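Local coordinates for protein internalin (Listeria monocytogenes serotype 4b, PDB 4FMZ) that probably takes part in adhesion to or invasion of host cells, as a leucine-rich-repeat internalin of a pathogenic bacterium, at residues T155-L160 / T177-L182; T199-F204 / T221-L226. All blocks are in the same frame, centred on the assembly; numbering follows the deposited sequence.

Interaction 1. Residues T155-L160 / T177-L182; sequences TGLNYL and TDLYSL. With EDO (1,2-ethanediol), chain C.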
ATOM      1  N   THR A 155      -2.963   7.532  16.063  1.00 30.85           N
ATOM      2  CA  THR A 155      -2.835   8.923  15.600  1.00 31.32           C
ATOM      3  C   THR A 155      -1.434   9.265  15.071  1.00 35.52           C
ATOM      4  O   THR A 155      -1.300  10.280  14.393  1.00 35.28           O
ATOM      5  CB  THR A 155      -3.266   9.899  16.697  1.00 38.71           C
ATOM      6  OG1 THR A 155      -2.568   9.592  17.906  1.00 38.92           O
ATOM      7  CG2 THR A 155      -4.756   9.849  16.928  1.00 39.86           C
ATOM      8  N   GLY A 156      -0.436   8.416  15.339  1.00 33.01           N
ATOM      9  CA  GLY A 156       0.921   8.591  14.822  1.00 32.02           C
ATOM     10  C   GLY A 156       1.193   7.797  13.551  1.00 33.13           C
ATOM     11  O   GLY A 156       2.316   7.824  13.039  1.00 31.65           O
ATOM     12  N   LEU A 157       0.186   7.066  13.033  1.00 27.54           N
ATOM     13  CA  LEU A 157       0.336   6.228  11.832  1.00 25.77           C
ATOM     14  C   LEU A 157       0.651   7.059  10.593  1.00 28.52           C
ATOM     15  O   LEU A 157      -0.102   7.978  10.254  1.00 26.67           O
ATOM     16  CB  LEU A 157      -0.912   5.359  11.587  1.00 25.35           C
ATOM     17  CG  LEU A 157      -0.741   4.183  10.592  1.00 28.73           C
ATOM     18  CD1 LEU A 157       0.095   3.057  11.191  1.00 28.80           C
ATOM     19  CD2 LEU A 157      -2.069   3.621  10.203  1.00 30.74           C
ATOM     20  N   ASN A 158       1.773   6.717   9.925  1.00 25.27           N
ATOM     21  CA  ASN A 158       2.257   7.403   8.720  1.00 25.15           C
ATOM     22  C   ASN A 158       2.032   6.592   7.449  1.00 28.38           C
ATOM     23  O   ASN A 158       1.959   7.175   6.364  1.00 27.50           O
ATOM     24  CB  ASN A 158       3.751   7.715   8.845  1.00 26.66           C
ATOM     25  CG  ASN A 158       4.080   8.943   9.659  1.00 45.08           C
ATOM     26  OD1 ASN A 158       4.866   9.800   9.235  1.00 36.30           O
ATOM     27  ND2 ASN A 158       3.536   9.037  10.867  1.00 34.60           N
ATOM     28  N   TYR A 159       1.971   5.251   7.561  1.00 24.41           N
ATOM     29  CA  TYR A 159       1.798   4.366   6.403  1.00 23.81           C
ATOM     30  C   TYR A 159       0.736   3.318   6.683  1.00 28.08           C
ATOM     31  O   TYR A 159       0.794   2.657   7.717  1.00 27.42           O
ATOM     32  CB  TYR A 159       3.132   3.694   6.031  1.00 23.12           C
ATOM     33  CG  TYR A 159       4.214   4.685   5.666  1.00 25.18           C
ATOM     34  CD1 TYR A 159       5.050   5.222   6.636  1.00 28.63           C
ATOM     35  CD2 TYR A 159       4.410   5.075   4.344  1.00 26.05           C
ATOM     36  CE1 TYR A 159       6.022   6.167   6.312  1.00 31.01           C
ATOM     37  CE2 TYR A 159       5.399   5.996   4.001  1.00 26.97           C
ATOM     38  CZ  TYR A 159       6.202   6.534   4.988  1.00 33.65           C
ATOM     39  OH  TYR A 159       7.166   7.443   4.645  1.00 36.07           O
ATOM     40  N   LEU A 160      -0.252   3.191   5.778  1.00 23.19           N
ATOM     41  CA  LEU A 160      -1.326   2.211   5.923  1.00 21.84           C
ATOM     42  C   LEU A 160      -1.714   1.566   4.593  1.00 24.64           C
ATOM     43  O   LEU A 160      -1.996   2.275   3.628  1.00 22.93           O
ATOM     44  CB  LEU A 160      -2.574   2.841   6.555  1.00 21.59           C
ATOM     45  CG  LEU A 160      -3.804   1.922   6.762  1.00 25.26           C
ATOM     46  CD1 LEU A 160      -3.481   0.727   7.701  1.00 24.35           C
ATOM     47  CD2 LEU A 160      -4.998   2.722   7.265  1.00 27.85           C
ATOM     48  N   THR A 177      -4.640  11.317  10.976  1.00 29.08           N
ATOM     49  CA  THR A 177      -4.276  12.543  10.250  1.00 29.08           C
ATOM     50  C   THR A 177      -2.780  12.712  10.005  1.00 31.55           C
ATOM     51  O   THR A 177      -2.429  13.610   9.233  1.00 30.53           O
ATOM     52  CB  THR A 177      -4.868  13.783  10.927  1.00 34.53           C
ATOM     53  OG1 THR A 177      -4.288  13.947  12.221  1.00 35.15           O
ATOM     54  CG2 THR A 177      -6.380  13.718  11.008  1.00 36.99           C
ATOM     55  N   ASP A 178      -1.912  11.848  10.581  1.00 28.79           N
ATOM     56  CA  ASP A 178      -0.476  11.892  10.283  1.00 28.60           C
ATOM     57  C   ASP A 178      -0.153  11.053   9.038  1.00 30.53           C
ATOM     58  O   ASP A 178       1.016  11.003   8.633  1.00 30.05           O
ATOM     59  CB  ASP A 178       0.371  11.415  11.465  1.00 31.22           C
ATOM     60  CG  ASP A 178       0.692  12.492  12.482  1.00 50.35           C
ATOM     61  OD1 ASP A 178       0.682  13.692  12.108  1.00 52.54           O
ATOM     62  OD2 ASP A 178       1.004  12.137  13.637  1.00 59.31           O
ATOM     63  N   LEU A 179      -1.170  10.391   8.436  1.00 25.38           N
ATOM     64  CA  LEU A 179      -0.954   9.540   7.264  1.00 23.90           C
ATOM     65  C   LEU A 179      -0.297  10.310   6.143  1.00 27.14           C
ATOM     66  O   LEU A 179      -0.728  11.408   5.790  1.00 26.83           O
ATOM     67  CB  LEU A 179      -2.239   8.870   6.764  1.00 23.36           C
ATOM     68  CG  LEU A 179      -2.669   7.580   7.482  1.00 27.95           C
ATOM     69  CD1 LEU A 179      -4.027   7.131   6.963  1.00 27.92           C
ATOM     70  CD2 LEU A 179      -1.660   6.450   7.281  1.00 29.34           C
ATOM     71  N   TYR A 180       0.793   9.741   5.636  1.00 24.53           N
ATOM     72  CA  TYR A 180       1.604  10.291   4.556  1.00 23.79           C
ATOM     73  C   TYR A 180       1.323   9.534   3.272  1.00 25.52           C
ATOM     74  O   TYR A 180       1.262  10.132   2.198  1.00 23.37           O
ATOM     75  CB  TYR A 180       3.096  10.172   4.915  1.00 25.04           C
ATOM     76  CG  TYR A 180       4.012  10.828   3.918  1.00 27.00           C
ATOM     77  CD1 TYR A 180       4.253  12.200   3.959  1.00 29.36           C
ATOM     78  CD2 TYR A 180       4.628  10.084   2.919  1.00 27.95           C
ATOM     79  CE1 TYR A 180       5.083  12.816   3.030  1.00 30.63           C
ATOM     80  CE2 TYR A 180       5.457  10.690   1.980  1.00 29.06           C
ATOM     81  CZ  TYR A 180       5.686  12.057   2.042  1.00 36.71           C
ATOM     82  OH  TYR A 180       6.529  12.663   1.148  1.00 37.57           O
ATOM     83  N   SER A 181       1.175   8.211   3.387  1.00 22.29           N
ATOM     84  CA  SER A 181       0.912   7.311   2.263  1.00 21.07           C
ATOM     85  C   SER A 181      -0.173   6.304   2.669  1.00 25.58           C
ATOM     86  O   SER A 181      -0.051   5.645   3.708  1.00 25.00           O
ATOM     87  CB  SER A 181       2.200   6.617   1.841  1.00 21.67           C
ATOM     88  OG  SER A 181       1.952   5.680   0.803  1.00 25.62           O
ATOM     89  N   LEU A 182      -1.229   6.195   1.861  1.00 21.77           N
ATOM     90  CA  LEU A 182      -2.372   5.321   2.153  1.00 21.40           C
ATOM     91  C   LEU A 182      -2.794   4.508   0.939  1.00 24.39           C
ATOM     92  O   LEU A 182      -3.012   5.084  -0.127  1.00 24.66           O
ATOM     93  CB  LEU A 182      -3.570   6.180   2.644  1.00 21.29           C
ATOM     94  CG  LEU A 182      -4.963   5.520   2.748  1.00 24.99           C
ATOM     95  CD1 LEU A 182      -5.019   4.461   3.866  1.00 23.78           C
ATOM     96  CD2 LEU A 182      -6.048   6.574   2.988  1.00 25.20           C
TER
HETATM   97  C1  EDO C 401       0.579   2.600   1.357  1.00 28.27           C
HETATM   98  O1  EDO C 401       0.940   2.291   0.017  1.00 32.29           O
HETATM   99  C2  EDO C 401       1.805   2.384   2.257  1.00 24.54           C
HETATM  100  O2  EDO C 401       2.796   3.312   1.861  1.00 22.22           O
HETATM  101  O   HOH W   1      -1.978   9.184  11.796  1.00 33.35           O
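Two consecutive backbone N-H groups grip the one carbonyl oxygen Asn-158 O: Tyr-180 N at 2.9 Å and Ser-181 N at 3.2 Å, both bonds nearly straight (164°). Further on, Leu-160 N donates to Ser-181 O (3.2 Å), and the bridges Tyr-159 with Ser-181 and Leu-160 with Leu-182 are parallel. Nearer the start of the segments a water bridges them; Leu-157 O lies close to Leu-179 N, but the angle is too poor for a hydrogen bond. The water donates to Leu-157 O at 2.7 Å, more weakly to Thr-155 O, and accepts from Asp-178 N. The parallel bridges, with Leu-157, Leu-160, Leu-179 and Leu-182 buried, match the leucine-rich-repeat solenoid of internalins, in which successive coils stack their short strands in parallel; Leu-179 CD2 lies 3.8 Å from Leu-160 CB. The Asn-158 amide turns back within its own segment, CG being anti to the carbonyl carbon (chi1 -81°), and ND2 donates to Gly-156 O at 2.8 Å. That oxygen lies near the amide plane, although the donor stands well above the carbonyl plane. On the sheet face of Tyr-159 and Ser-181, the tyrosine ring meets Ser-181 CB obliquely through CD2 (3.7 Å). A 1,2-ethanediol, probably from the crystallisation liquor, hydrogen-bonds through O2 to Ser-181 OG at 2.7 Å, and the same O2 lies at the edge of the Tyr-159 ring, near its plane.

Interaction 2. Residues T199-F204 / T221-L226; sequences TSLHYF and TRLNSL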
ATOM      1  N   THR A 199      -5.073  15.682   5.805  1.00 29.20           N
ATOM      2  CA  THR A 199      -4.424  16.881   5.258  1.00 29.34           C
ATOM      3  C   THR A 199      -2.905  16.705   5.039  1.00 32.07           C
ATOM      4  O   THR A 199      -2.320  17.508   4.315  1.00 32.43           O
ATOM      5  CB  THR A 199      -4.727  18.124   6.123  1.00 33.83           C
ATOM      6  OG1 THR A 199      -4.184  17.918   7.414  1.00 31.65           O
ATOM      7  CG2 THR A 199      -6.214  18.418   6.226  1.00 28.76           C
ATOM      8  N   SER A 200      -2.291  15.670   5.622  1.00 28.38           N
ATOM      9  CA  SER A 200      -0.862  15.379   5.466  1.00 28.04           C
ATOM     10  C   SER A 200      -0.583  14.346   4.371  1.00 30.23           C
ATOM     11  O   SER A 200       0.585  14.036   4.108  1.00 29.30           O
ATOM     12  CB  SER A 200      -0.275  14.862   6.780  1.00 31.39           C
ATOM     13  OG  SER A 200      -0.088  15.916   7.710  1.00 41.65           O
ATOM     14  N   LEU A 201      -1.635  13.779   3.764  1.00 25.73           N
ATOM     15  CA  LEU A 201      -1.471  12.723   2.767  1.00 23.97           C
ATOM     16  C   LEU A 201      -0.757  13.225   1.508  1.00 27.37           C
ATOM     17  O   LEU A 201      -1.151  14.228   0.927  1.00 26.05           O
ATOM     18  CB  LEU A 201      -2.829  12.097   2.424  1.00 23.76           C
ATOM     19  CG  LEU A 201      -2.834  10.637   1.948  1.00 28.00           C
ATOM     20  CD1 LEU A 201      -2.249   9.691   3.014  1.00 27.07           C
ATOM     21  CD2 LEU A 201      -4.240  10.195   1.596  1.00 29.81           C
ATOM     22  N   HIS A 202       0.308  12.523   1.101  1.00 25.48           N
ATOM     23  CA  HIS A 202       1.076  12.878  -0.095  1.00 25.63           C
ATOM     24  C   HIS A 202       0.916  11.806  -1.178  1.00 26.51           C
ATOM     25  O   HIS A 202       1.151  12.083  -2.345  1.00 24.85           O
ATOM     26  CB  HIS A 202       2.568  13.066   0.253  1.00 27.61           C
ATOM     27  CG  HIS A 202       2.882  14.331   0.985  1.00 32.44           C
ATOM     28  ND1 HIS A 202       2.348  14.593   2.233  1.00 35.09           N
ATOM     29  CD2 HIS A 202       3.759  15.314   0.672  1.00 34.94           C
ATOM     30  CE1 HIS A 202       2.877  15.744   2.617  1.00 35.20           C
ATOM     31  NE2 HIS A 202       3.723  16.222   1.702  1.00 35.52           N
ATOM     32  N   TYR A 203       0.555  10.571  -0.779  1.00 22.92           N
ATOM     33  CA  TYR A 203       0.417   9.407  -1.664  1.00 22.15           C
ATOM     34  C   TYR A 203      -0.876   8.686  -1.333  1.00 23.76           C
ATOM     35  O   TYR A 203      -1.106   8.291  -0.189  1.00 23.65           O
ATOM     36  CB  TYR A 203       1.666   8.476  -1.537  1.00 23.85           C
ATOM     37  CG  TYR A 203       2.915   9.207  -1.975  1.00 28.69           C
ATOM     38  CD1 TYR A 203       3.303   9.216  -3.309  1.00 31.40           C
ATOM     39  CD2 TYR A 203       3.608  10.036  -1.094  1.00 30.97           C
ATOM     40  CE1 TYR A 203       4.345  10.022  -3.756  1.00 33.22           C
ATOM     41  CE2 TYR A 203       4.634  10.867  -1.535  1.00 32.68           C
ATOM     42  CZ  TYR A 203       5.004  10.852  -2.867  1.00 38.30           C
ATOM     43  OH  TYR A 203       6.049  11.630  -3.300  1.00 38.96           O
ATOM     44  N   PHE A 204      -1.747   8.586  -2.308  1.00 19.74           N
ATOM     45  CA  PHE A 204      -3.039   7.943  -2.130  1.00 19.47           C
ATOM     46  C   PHE A 204      -3.361   7.051  -3.332  1.00 24.12           C
ATOM     47  O   PHE A 204      -3.318   7.499  -4.477  1.00 23.57           O
ATOM     48  CB  PHE A 204      -4.134   8.996  -1.918  1.00 20.75           C
ATOM     49  CG  PHE A 204      -5.541   8.501  -1.661  1.00 22.31           C
ATOM     50  CD1 PHE A 204      -5.770   7.362  -0.892  1.00 24.53           C
ATOM     51  CD2 PHE A 204      -6.641   9.236  -2.093  1.00 24.34           C
ATOM     52  CE1 PHE A 204      -7.073   6.920  -0.637  1.00 25.52           C
ATOM     53  CE2 PHE A 204      -7.941   8.810  -1.817  1.00 27.53           C
ATOM     54  CZ  PHE A 204      -8.146   7.651  -1.094  1.00 25.48           C
ATOM     55  N   THR A 221      -4.061  18.847   0.226  1.00 26.44           N
ATOM     56  CA  THR A 221      -3.386  19.917  -0.515  1.00 26.28           C
ATOM     57  C   THR A 221      -1.924  19.598  -0.893  1.00 29.61           C
ATOM     58  O   THR A 221      -1.424  20.183  -1.850  1.00 28.67           O
ATOM     59  CB  THR A 221      -3.472  21.253   0.234  1.00 32.00           C
ATOM     60  OG1 THR A 221      -2.703  21.176   1.429  1.00 35.29           O
ATOM     61  CG2 THR A 221      -4.920  21.696   0.518  1.00 27.64           C
ATOM     62  N   ARG A 222      -1.245  18.697  -0.176  1.00 27.23           N
ATOM     63  CA  ARG A 222       0.135  18.387  -0.539  1.00 26.87           C
ATOM     64  C   ARG A 222       0.240  17.100  -1.361  1.00 29.45           C
ATOM     65  O   ARG A 222       1.360  16.628  -1.573  1.00 28.08           O
ATOM     66  CB  ARG A 222       1.039  18.311   0.704  1.00 27.46           C
ATOM     67  CG  ARG A 222       1.201  19.635   1.471  1.00 36.48           C
ATOM     68  CD  ARG A 222       1.612  20.821   0.608  1.00 44.57           C
ATOM     69  NE  ARG A 222       3.017  20.765   0.196  1.00 50.94           N
ATOM     70  CZ  ARG A 222       3.596  21.651  -0.611  1.00 61.45           C
ATOM     71  NH1 ARG A 222       2.893  22.654  -1.124  1.00 49.21           N
ATOM     72  NH2 ARG A 222       4.878  21.528  -0.931  1.00 44.43           N
ATOM     73  N   LEU A 223      -0.909  16.541  -1.838  1.00 25.76           N
ATOM     74  CA  LEU A 223      -0.934  15.300  -2.626  1.00 24.54           C
ATOM     75  C   LEU A 223       0.011  15.368  -3.815  1.00 27.11           C
ATOM     76  O   LEU A 223      -0.032  16.320  -4.600  1.00 26.48           O
ATOM     77  CB  LEU A 223      -2.354  14.956  -3.104  1.00 24.34           C
ATOM     78  CG  LEU A 223      -2.648  13.460  -3.352  1.00 27.44           C
ATOM     79  CD1 LEU A 223      -2.530  12.630  -2.043  1.00 26.20           C
ATOM     80  CD2 LEU A 223      -4.027  13.290  -3.923  1.00 28.97           C
ATOM     81  N   ASN A 224       0.890  14.356  -3.916  1.00 23.11           N
ATOM     82  CA  ASN A 224       1.899  14.231  -4.957  1.00 22.02           C
ATOM     83  C   ASN A 224       1.476  13.183  -5.983  1.00 25.44           C
ATOM     84  O   ASN A 224       1.642  13.412  -7.184  1.00 24.93           O
ATOM     85  CB  ASN A 224       3.261  13.868  -4.333  1.00 22.69           C
ATOM     86  CG  ASN A 224       4.344  13.628  -5.344  1.00 35.02           C
ATOM     87  OD1 ASN A 224       4.350  12.612  -6.036  1.00 27.45           O
ATOM     88  ND2 ASN A 224       5.284  14.550  -5.453  1.00 27.23           N
ATOM     89  N   SER A 225       0.960  12.033  -5.519  1.00 21.17           N
ATOM     90  CA  SER A 225       0.530  10.953  -6.404  0.50 20.10           C
ATOM     91  C   SER A 225      -0.854  10.445  -6.026  1.00 24.23           C
ATOM     92  O   SER A 225      -1.142  10.227  -4.847  1.00 24.61           O
ATOM     93  CB  SER A 225       1.535   9.802  -6.382  0.50 21.82           C
ATOM     94  OG  SER A 225       2.824  10.238  -6.780  0.50 25.21           O
ATOM     95  N   LEU A 226      -1.710  10.269  -7.027  1.00 20.51           N
ATOM     96  CA  LEU A 226      -3.071   9.779  -6.870  1.00 20.10           C
ATOM     97  C   LEU A 226      -3.332   8.722  -7.928  1.00 23.72           C
ATOM     98  O   LEU A 226      -3.181   8.995  -9.114  1.00 24.03           O
ATOM     99  CB  LEU A 226      -4.111  10.937  -6.956  1.00 20.10           C
ATOM    100  CG  LEU A 226      -5.607  10.546  -6.913  1.00 23.83           C
ATOM    101  CD1 LEU A 226      -6.011  10.004  -5.549  1.00 24.24           C
ATOM    102  CD2 LEU A 226      -6.481  11.738  -7.214  1.00 26.58           C
TER
HETATM  103  O   HOH W   2      -1.835  16.701   1.527  1.00 18.56           O
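Arg-222 begins the contact by meeting His-202 and a shared water. The water accepts from Arg-222 N and donates to Thr-199 O and Leu-201 O (2.6 Å), joining the two segments. Arg-222 CB makes a CH-pi contact over one face of the His-202 ring, 3.8 Å from the centroid and 24° off its normal, while the bent remainder of the arginine leads away. The imidazole is held from its edge as well: ND1 donates to Ser-200 O (2.6 Å), which lies in the ring plane. Leu-223, with CG anti to the backbone N (chi1 -153°), is turned back toward the first segment, which brings CD1 to Phe-204 CB at 4.0 Å. Asn-224 N donates to His-202 O at 2.8 Å, and its amide runs beside the Tyr-203 ring with the planes 34° apart. Ser-225 N binds the same His-202 O, and its O returns a bond to Phe-204 N (3.1 Å). Leu-226 CD1 finally packs obliquely on the Phe-204 ring, 3.6 Å from CD2. Parallel bridges at Tyr-203 with Ser-225 and Phe-204 with Leu-226, with Leu-201, Leu-223, Phe-204 and Leu-226 buried, are typical of adjoining coils in a leucine-rich-repeat solenoid.

Overall arrangement
Interactions 1 and 2 join consecutive coils in series, and their inner strands 181-183 and 203-205 are themselves neighbours: Tyr-180 O lies 2.8 Å from His-202 N, a probable hydrogen bond, and the Tyr-180 and His-202 rings stack. Both contacts are partly buried, about 500 Å² each, with the same backbone bonding pattern and a water bridging the start of the two segments in each. The buried side differs by Phe-204, which stands where interaction 1 has Leu-160. On the other side, Asp-178 is exchanged for Arg-222, Tyr-180 for Asn-224 and Asn-158 for His-202, while the tyrosine is kept (Tyr-159, Tyr-203). Between these two contacts, then, the chemistry varies mostly on the more exposed side.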